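Local coordinates for protein Xaa-Pro dipeptidase (Pyrococcus horikoshii, PDB 1WY2) that probably splits dipeptides with a C-terminal proline and a nonpolar N-terminal residue, as a metal-dependent homodimeric prolidase of the M24B family, at residues G87-G92 with N110-K115; I93-P98 with F114-D119. All blocks are in the same frame, centred on the assembly; numbering follows the deposited sequence.

Contact 1 of 2, residues G87-G92 with N110-K115; sequences GIKSLG and NIKEFK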
ATOM      1  N   GLY A  87     -28.304   5.557  16.124  1.00 38.14           N
ATOM      2  CA  GLY A  87     -29.207   4.602  16.739  1.00 37.24           C
ATOM      3  C   GLY A  87     -28.540   3.294  17.117  1.00 36.28           C
ATOM      4  O   GLY A  87     -29.079   2.522  17.911  1.00 36.68           O
ATOM      5  N   ILE A  88     -27.366   3.045  16.550  1.00 34.96           N
ATOM      6  CA  ILE A  88     -26.627   1.821  16.832  1.00 32.72           C
ATOM      7  C   ILE A  88     -25.958   1.883  18.202  1.00 31.42           C
ATOM      8  O   ILE A  88     -25.233   2.829  18.506  1.00 30.91           O
ATOM      9  CB  ILE A  88     -25.548   1.572  15.759  1.00 31.52           C
ATOM     10  CG1 ILE A  88     -26.210   1.440  14.384  1.00 29.62           C
ATOM     11  CG2 ILE A  88     -24.754   0.318  16.100  1.00 29.79           C
ATOM     12  CD1 ILE A  88     -25.231   1.326  13.234  1.00 28.42           C
ATOM     13  N   LYS A  89     -26.203   0.870  19.025  1.00 31.34           N
ATOM     14  CA  LYS A  89     -25.618   0.808  20.360  1.00 32.76           C
ATOM     15  C   LYS A  89     -24.249   0.132  20.326  1.00 31.88           C
ATOM     16  O   LYS A  89     -23.238   0.738  20.680  1.00 32.31           O
ATOM     17  CB  LYS A  89     -26.540   0.042  21.310  1.00 34.64           C
ATOM     18  CG  LYS A  89     -27.888   0.708  21.543  1.00 39.51           C
ATOM     19  CD  LYS A  89     -27.735   2.043  22.260  1.00 41.83           C
ATOM     20  CE  LYS A  89     -27.118   1.863  23.641  1.00 44.36           C
ATOM     21  NZ  LYS A  89     -26.987   3.155  24.373  1.00 46.08           N
ATOM     22  N   SER A  90     -24.231  -1.127  19.902  1.00 30.51           N
ATOM     23  CA  SER A  90     -22.997  -1.901  19.816  1.00 27.99           C
ATOM     24  C   SER A  90     -22.634  -2.125  18.351  1.00 26.78           C
ATOM     25  O   SER A  90     -23.376  -2.777  17.619  1.00 25.16           O
ATOM     26  CB  SER A  90     -23.182  -3.249  20.521  1.00 29.76           C
ATOM     27  OG  SER A  90     -21.982  -4.003  20.527  1.00 32.38           O
ATOM     28  N   LEU A  91     -21.490  -1.588  17.928  1.00 23.11           N
ATOM     29  CA  LEU A  91     -21.040  -1.721  16.544  1.00 22.63           C
ATOM     30  C   LEU A  91     -19.846  -2.660  16.400  1.00 22.78           C
ATOM     31  O   LEU A  91     -18.839  -2.503  17.088  1.00 21.45           O
ATOM     32  CB  LEU A  91     -20.656  -0.346  15.980  1.00 21.53           C
ATOM     33  CG  LEU A  91     -20.193  -0.286  14.519  1.00 22.12           C
ATOM     34  CD1 LEU A  91     -21.386  -0.518  13.591  1.00 20.51           C
ATOM     35  CD2 LEU A  91     -19.561   1.066  14.227  1.00 21.78           C
ATOM     36  N   GLY A  92     -19.960  -3.634  15.500  1.00 21.29           N
ATOM     37  CA  GLY A  92     -18.863  -4.560  15.273  1.00 20.39           C
ATOM     38  C   GLY A  92     -17.930  -3.948  14.244  1.00 18.93           C
ATOM     39  O   GLY A  92     -18.392  -3.465  13.210  1.00 19.62           O
ATOM     40  N   ASN A 110     -22.824   8.605  17.663  1.00 37.32           N
ATOM     41  CA  ASN A 110     -23.105   8.328  19.065  1.00 38.48           C
ATOM     42  C   ASN A 110     -23.000   6.847  19.412  1.00 38.30           C
ATOM     43  O   ASN A 110     -23.723   6.351  20.277  1.00 38.55           O
ATOM     44  CB  ASN A 110     -24.496   8.855  19.439  1.00 41.19           C
ATOM     45  CG  ASN A 110     -24.739   8.842  20.936  1.00 44.03           C
ATOM     46  OD1 ASN A 110     -24.016   9.481  21.700  1.00 45.02           O
ATOM     47  ND2 ASN A 110     -25.762   8.110  21.364  1.00 46.35           N
ATOM     48  N   ILE A 111     -22.095   6.139  18.739  1.00 37.63           N
ATOM     49  CA  ILE A 111     -21.905   4.719  19.004  1.00 37.98           C
ATOM     50  C   ILE A 111     -21.436   4.548  20.444  1.00 38.48           C
ATOM     51  O   ILE A 111     -20.494   5.205  20.882  1.00 38.90           O
ATOM     52  CB  ILE A 111     -20.857   4.100  18.053  1.00 37.49           C
ATOM     53  CG1 ILE A 111     -21.290   4.299  16.598  1.00 38.44           C
ATOM     54  CG2 ILE A 111     -20.683   2.616  18.361  1.00 36.72           C
ATOM     55  CD1 ILE A 111     -22.643   3.699  16.265  1.00 38.66           C
ATOM     56  N   LYS A 112     -22.097   3.656  21.171  1.00 40.15           N
ATOM     57  CA  LYS A 112     -21.777   3.408  22.571  1.00 41.10           C
ATOM     58  C   LYS A 112     -20.670   2.389  22.821  1.00 40.92           C
ATOM     59  O   LYS A 112     -19.776   2.620  23.639  1.00 41.28           O
ATOM     60  CB  LYS A 112     -23.038   2.958  23.317  1.00 43.08           C
ATOM     61  CG  LYS A 112     -24.088   4.042  23.492  1.00 44.74           C
ATOM     62  CD  LYS A 112     -23.561   5.177  24.358  1.00 46.10           C
ATOM     63  CE  LYS A 112     -24.627   6.234  24.593  1.00 47.07           C
ATOM     64  NZ  LYS A 112     -24.115   7.363  25.423  1.00 47.85           N
ATOM     65  N   GLU A 113     -20.730   1.264  22.118  1.00 38.66           N
ATOM     66  CA  GLU A 113     -19.755   0.200  22.310  1.00 35.76           C
ATOM     67  C   GLU A 113     -19.240  -0.353  20.987  1.00 33.22           C
ATOM     68  O   GLU A 113     -19.960  -0.373  19.991  1.00 31.56           O
ATOM     69  CB  GLU A 113     -20.410  -0.925  23.123  1.00 38.34           C
ATOM     70  CG  GLU A 113     -19.491  -2.062  23.540  1.00 43.78           C
ATOM     71  CD  GLU A 113     -20.226  -3.153  24.312  1.00 45.55           C
ATOM     72  OE1 GLU A 113     -20.814  -2.851  25.373  1.00 47.37           O
ATOM     73  OE2 GLU A 113     -20.219  -4.316  23.858  1.00 47.78           O
ATOM     74  N   PHE A 114     -17.984  -0.791  20.983  1.00 30.46           N
ATOM     75  CA  PHE A 114     -17.382  -1.382  19.792  1.00 27.55           C
ATOM     76  C   PHE A 114     -16.899  -2.781  20.142  1.00 27.32           C
ATOM     77  O   PHE A 114     -16.422  -3.023  21.251  1.00 27.31           O
ATOM     78  CB  PHE A 114     -16.187  -0.558  19.296  1.00 26.13           C
ATOM     79  CG  PHE A 114     -16.541   0.830  18.854  1.00 25.72           C
ATOM     80  CD1 PHE A 114     -16.610   1.874  19.775  1.00 28.36           C
ATOM     81  CD2 PHE A 114     -16.808   1.097  17.518  1.00 25.05           C
ATOM     82  CE1 PHE A 114     -16.939   3.165  19.366  1.00 27.66           C
ATOM     83  CE2 PHE A 114     -17.139   2.382  17.097  1.00 26.49           C
ATOM     84  CZ  PHE A 114     -17.204   3.420  18.024  1.00 28.41           C
ATOM     85  N   LYS A 115     -17.037  -3.706  19.198  1.00 25.10           N
ATOM     86  CA  LYS A 115     -16.592  -5.076  19.399  1.00 24.60           C
ATOM     87  C   LYS A 115     -15.885  -5.555  18.141  1.00 22.82           C
ATOM     88  O   LYS A 115     -16.215  -5.125  17.037  1.00 21.04           O
ATOM     89  CB  LYS A 115     -17.773  -6.000  19.714  1.00 26.57           C
ATOM     90  CG  LYS A 115     -18.261  -5.923  21.157  1.00 29.66           C
ATOM     91  CD  LYS A 115     -19.163  -7.102  21.490  1.00 32.86           C
ATOM     92  CE  LYS A 115     -19.487  -7.154  22.976  1.00 34.88           C
ATOM     93  NZ  LYS A 115     -20.259  -8.379  23.329  1.00 36.84           N
TER

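Contact 2 of 2, residues I93-P98 with F114-D119; sequences IESSLP and FKKVDD. With GOL (glycerol), chain G.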
ATOM      1  N   ILE A  93     -16.626  -3.964  14.515  1.00 18.98           N
ATOM      2  CA  ILE A  93     -15.656  -3.374  13.594  1.00 18.57           C
ATOM      3  C   ILE A  93     -14.411  -4.229  13.373  1.00 17.95           C
ATOM      4  O   ILE A  93     -14.114  -5.136  14.152  1.00 18.38           O
ATOM      5  CB  ILE A  93     -15.187  -1.976  14.081  1.00 18.42           C
ATOM      6  CG1 ILE A  93     -14.527  -2.093  15.458  1.00 19.62           C
ATOM      7  CG2 ILE A  93     -16.374  -1.015  14.142  1.00 20.91           C
ATOM      8  CD1 ILE A  93     -13.800  -0.822  15.894  1.00 21.36           C
ATOM      9  N   GLU A  94     -13.690  -3.927  12.295  1.00 18.57           N
ATOM     10  CA  GLU A  94     -12.459  -4.640  11.952  1.00 18.51           C
ATOM     11  C   GLU A  94     -11.315  -4.142  12.830  1.00 18.83           C
ATOM     12  O   GLU A  94     -11.302  -2.987  13.251  1.00 19.86           O
ATOM     13  CB  GLU A  94     -12.089  -4.384  10.494  1.00 17.85           C
ATOM     14  CG  GLU A  94     -13.140  -4.796   9.483  1.00 19.74           C
ATOM     15  CD  GLU A  94     -13.082  -3.942   8.235  1.00 20.37           C
ATOM     16  OE1 GLU A  94     -13.262  -2.708   8.353  1.00 22.11           O
ATOM     17  OE2 GLU A  94     -12.855  -4.492   7.138  1.00 21.11           O
ATOM     18  N   SER A  95     -10.346  -5.011  13.086  1.00 18.83           N
ATOM     19  CA  SER A  95      -9.204  -4.637  13.912  1.00 21.35           C
ATOM     20  C   SER A  95      -8.336  -3.595  13.215  1.00 21.03           C
ATOM     21  O   SER A  95      -7.444  -3.010  13.829  1.00 21.74           O
ATOM     22  CB  SER A  95      -8.365  -5.873  14.235  1.00 22.00           C
ATOM     23  OG  SER A  95      -9.099  -6.786  15.033  0.50 21.63           O
ATOM     24  N   SER A  96      -8.612  -3.358  11.936  1.00 19.30           N
ATOM     25  CA  SER A  96      -7.854  -2.394  11.148  1.00 20.45           C
ATOM     26  C   SER A  96      -8.451  -0.984  11.145  1.00 20.04           C
ATOM     27  O   SER A  96      -7.822  -0.049  10.654  1.00 20.00           O
ATOM     28  CB  SER A  96      -7.741  -2.889   9.707  1.00 22.01           C
ATOM     29  OG  SER A  96      -9.026  -3.161   9.166  1.00 21.31           O
ATOM     30  N   LEU A  97      -9.654  -0.829  11.688  1.00 19.73           N
ATOM     31  CA  LEU A  97     -10.298   0.484  11.698  1.00 20.35           C
ATOM     32  C   LEU A  97      -9.458   1.474  12.502  1.00 20.91           C
ATOM     33  O   LEU A  97      -9.155   1.239  13.671  1.00 20.59           O
ATOM     34  CB  LEU A  97     -11.708   0.388  12.282  1.00 21.87           C
ATOM     35  CG  LEU A  97     -12.652   1.494  11.800  1.00 21.66           C
ATOM     36  CD1 LEU A  97     -12.817   1.390  10.286  1.00 21.38           C
ATOM     37  CD2 LEU A  97     -13.998   1.370  12.498  1.00 21.28           C
ATOM     38  N   PRO A  98      -9.077   2.601  11.878  1.00 21.32           N
ATOM     39  CA  PRO A  98      -8.260   3.632  12.530  1.00 21.88           C
ATOM     40  C   PRO A  98      -8.902   4.434  13.665  1.00 23.23           C
ATOM     41  O   PRO A  98     -10.111   4.676  13.688  1.00 23.40           O
ATOM     42  CB  PRO A  98      -7.821   4.506  11.356  1.00 21.79           C
ATOM     43  CG  PRO A  98      -8.987   4.422  10.421  1.00 24.23           C
ATOM     44  CD  PRO A  98      -9.341   2.948  10.468  1.00 20.76           C
ATOM     45  N   PHE A 114     -17.984  -0.791  20.983  1.00 30.46           N
ATOM     46  CA  PHE A 114     -17.382  -1.382  19.792  1.00 27.55           C
ATOM     47  C   PHE A 114     -16.899  -2.781  20.142  1.00 27.32           C
ATOM     48  O   PHE A 114     -16.422  -3.023  21.251  1.00 27.31           O
ATOM     49  CB  PHE A 114     -16.187  -0.558  19.296  1.00 26.13           C
ATOM     50  CG  PHE A 114     -16.541   0.830  18.854  1.00 25.72           C
ATOM     51  CD1 PHE A 114     -16.610   1.874  19.775  1.00 28.36           C
ATOM     52  CD2 PHE A 114     -16.808   1.097  17.518  1.00 25.05           C
ATOM     53  CE1 PHE A 114     -16.939   3.165  19.366  1.00 27.66           C
ATOM     54  CE2 PHE A 114     -17.139   2.382  17.097  1.00 26.49           C
ATOM     55  CZ  PHE A 114     -17.204   3.420  18.024  1.00 28.41           C
ATOM     56  N   LYS A 115     -17.037  -3.706  19.198  1.00 25.10           N
ATOM     57  CA  LYS A 115     -16.592  -5.076  19.399  1.00 24.60           C
ATOM     58  C   LYS A 115     -15.885  -5.555  18.141  1.00 22.82           C
ATOM     59  O   LYS A 115     -16.215  -5.125  17.037  1.00 21.04           O
ATOM     60  CB  LYS A 115     -17.773  -6.000  19.714  1.00 26.57           C
ATOM     61  CG  LYS A 115     -18.261  -5.923  21.157  1.00 29.66           C
ATOM     62  CD  LYS A 115     -19.163  -7.102  21.490  1.00 32.86           C
ATOM     63  CE  LYS A 115     -19.487  -7.154  22.976  1.00 34.88           C
ATOM     64  NZ  LYS A 115     -20.259  -8.379  23.329  1.00 36.84           N
ATOM     65  N   LYS A 116     -14.906  -6.435  18.312  1.00 22.88           N
ATOM     66  CA  LYS A 116     -14.150  -6.962  17.182  1.00 21.53           C
ATOM     67  C   LYS A 116     -14.943  -8.020  16.424  1.00 21.78           C
ATOM     68  O   LYS A 116     -15.611  -8.855  17.035  1.00 23.25           O
ATOM     69  CB  LYS A 116     -12.845  -7.604  17.664  1.00 25.05           C
ATOM     70  CG  LYS A 116     -11.884  -6.675  18.382  1.00 28.44           C
ATOM     71  CD  LYS A 116     -10.626  -7.431  18.793  1.00 31.93           C
ATOM     72  CE  LYS A 116      -9.680  -6.550  19.590  1.00 35.36           C
ATOM     73  NZ  LYS A 116     -10.303  -6.066  20.853  1.00 37.96           N
ATOM     74  N   VAL A 117     -14.861  -7.990  15.096  1.00 20.90           N
ATOM     75  CA  VAL A 117     -15.535  -8.988  14.271  1.00 19.94           C
ATOM     76  C   VAL A 117     -14.483  -9.762  13.481  1.00 20.37           C
ATOM     77  O   VAL A 117     -14.802 -10.550  12.593  1.00 17.97           O
ATOM     78  CB  VAL A 117     -16.544  -8.353  13.285  1.00 20.51           C
ATOM     79  CG1 VAL A 117     -17.631  -7.617  14.066  1.00 23.18           C
ATOM     80  CG2 VAL A 117     -15.828  -7.423  12.313  1.00 20.82           C
ATOM     81  N   ASP A 118     -13.223  -9.529  13.835  1.00 18.68           N
ATOM     82  CA  ASP A 118     -12.076 -10.176  13.202  1.00 20.90           C
ATOM     83  C   ASP A 118     -12.247 -11.700  13.087  1.00 19.40           C
ATOM     84  O   ASP A 118     -11.943 -12.294  12.051  1.00 17.56           O
ATOM     85  CB  ASP A 118     -10.818  -9.852  14.024  1.00 24.18           C
ATOM     86  CG  ASP A 118      -9.531 -10.274  13.339  1.00 29.88           C
ATOM     87  OD1 ASP A 118      -9.158  -9.648  12.327  1.00 31.70           O
ATOM     88  OD2 ASP A 118      -8.885 -11.229  13.818  1.00 32.91           O
ATOM     89  N   ASP A 119     -12.735 -12.329  14.150  1.00 18.98           N
ATOM     90  CA  ASP A 119     -12.921 -13.781  14.169  1.00 19.47           C
ATOM     91  C   ASP A 119     -13.783 -14.341  13.039  1.00 18.64           C
ATOM     92  O   ASP A 119     -13.453 -15.382  12.457  1.00 17.47           O
ATOM     93  CB  ASP A 119     -13.520 -14.223  15.508  1.00 22.08           C
ATOM     94  CG  ASP A 119     -12.496 -14.259  16.632  1.00 25.81           C
ATOM     95  OD1 ASP A 119     -11.328 -13.875  16.405  1.00 26.11           O
ATOM     96  OD2 ASP A 119     -12.866 -14.674  17.750  1.00 28.51           O
TER
HETATM   97  C1  GOL G1401      -8.073  -7.055   9.768  1.00 34.18           C
HETATM   98  O1  GOL G1401      -7.184  -6.304   8.952  1.00 31.66           O
HETATM   99  C2  GOL G1401      -9.414  -7.285   9.073  1.00 32.37           C
HETATM  100  O2  GOL G1401      -9.206  -7.990   7.844  1.00 31.16           O
HETATM  101  C3  GOL G1401     -10.347  -8.098   9.972  1.00 32.91           C
HETATM  102  O3  GOL G1401     -10.588  -7.446  11.208  1.00 32.36           O

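Contact 1 of 2, residues G87-G92 with N110-K115
The Phe114 ring meets Leu91 obliquely, its CE2 lying 4.0 Å from Leu91 CD2, while Ile111 CG2, from its own segment, lies over the rim of one face. There Ile111 CG2 sits 3.6 Å above the ring plane. The same methyl reaches across to Leu91, with Ile111 CG2 3.8 Å from Leu91 CB, and so fills the angle between ring and leucine. The other branch of Ile111 folds back at chi2 (-58°), which carries its CD1 to within 3.6 Å of Ile88 CB, where the two isoleucines run side by side. With an alanine at Ile111, both the methyl over the rim of the ring and the branch beside Ile88 would be missing, which would probably open a gap among Leu91, Ile88 and Phe114.

Backbone bonds set the parallel register that pairs Ser90 with Glu113 and Leu91 with Phe114. Leu91 N donates to Glu113 O at 2.8 Å, almost straight at 170°, and Lys115 N returns a bond to Leu91 O at 3.0 Å. Upstream, Lys89 O takes Glu113 N at 2.9 Å and, weakly, Lys112 N at 3.2 Å, one firm and one weak bond to the same oxygen as the second strand begins. The Lys89 and Lys112 chains lie alongside each other at the exposed end. Ser90 OG, on the sheet face it shares with Glu113, is buried without a polar partner in the model.

The short strand segments run at 28° to each other. They are the parallel strands of a beta-alpha-beta unit whose helix 99-108 packs Leu105 on both Leu91 and Phe114. Strand 22-25 flanks 90-93 on its other side, with Ala22 against Leu91; in the strand order 113-116 comes last, at the border of the sheet within this chain.

Contact 2 of 2, residues I93-P98 with F114-D119
The C-terminal end of the parallel pair in the beta-alpha-beta unit 90-93, 99-108, 113-116, part of the creatinase/prolidase N-terminal domain, is where Ile93 meets Lys115, Lys116 and Val117. Ile93 N donates to Lys115 O at 2.8 Å, nearly in line with the carbonyl bond, and Val117 N donates to Ile93 O at 3.1 Å from well off the carbonyl plane (34°). These two bonds enclose the last bridge, Ile93 with Lys116; beyond it the chains part, one into a type I turn from Glu94 to Leu97, the other into helix 118-125, with Val117 at its N-cap position.

The CB of Ile93 points away from the second segment, yet chi1 of 60° puts CG1 between the backbone N and the carbonyl carbon and brings CD1 back to 3.9 Å from Phe114 CD2. Val117 covers the Ile93 peptide, its CG2 3.4 Å from Ile93 O. Tyr99 of the second subunit packs on Ile93, Phe114 and Lys116.

A glycerol, probably from the crystallisation liquor, spans the divergence: its O3 accepts from Ser95 N at 3.1 Å and donates to Asp118 OD1 at 2.9 Å.

How the contacts relate
Contacts 1 and 2 are successive lengths of one parallel strand pair, their centres 12 Å apart. Lys115 joins the two bond ladders, its N serving contact 1 and its O contact 2, and Phe114 likewise offers its ring to a leucine in one and an isoleucine in the other. They also touch directly, Gly92 CA lying 3.5 Å from Val117 CG1. Contact 1 is the more peripheral, its centre about 30 Å from the centre of the chain, against about 19 Å for the centre of contact 2. Both reach the second subunit, contact 2 with more residues. Neither belongs to the two-zinc site of Asp212, Asp223, His287, Glu316 and Glu330; the glycerol belongs to contact 2.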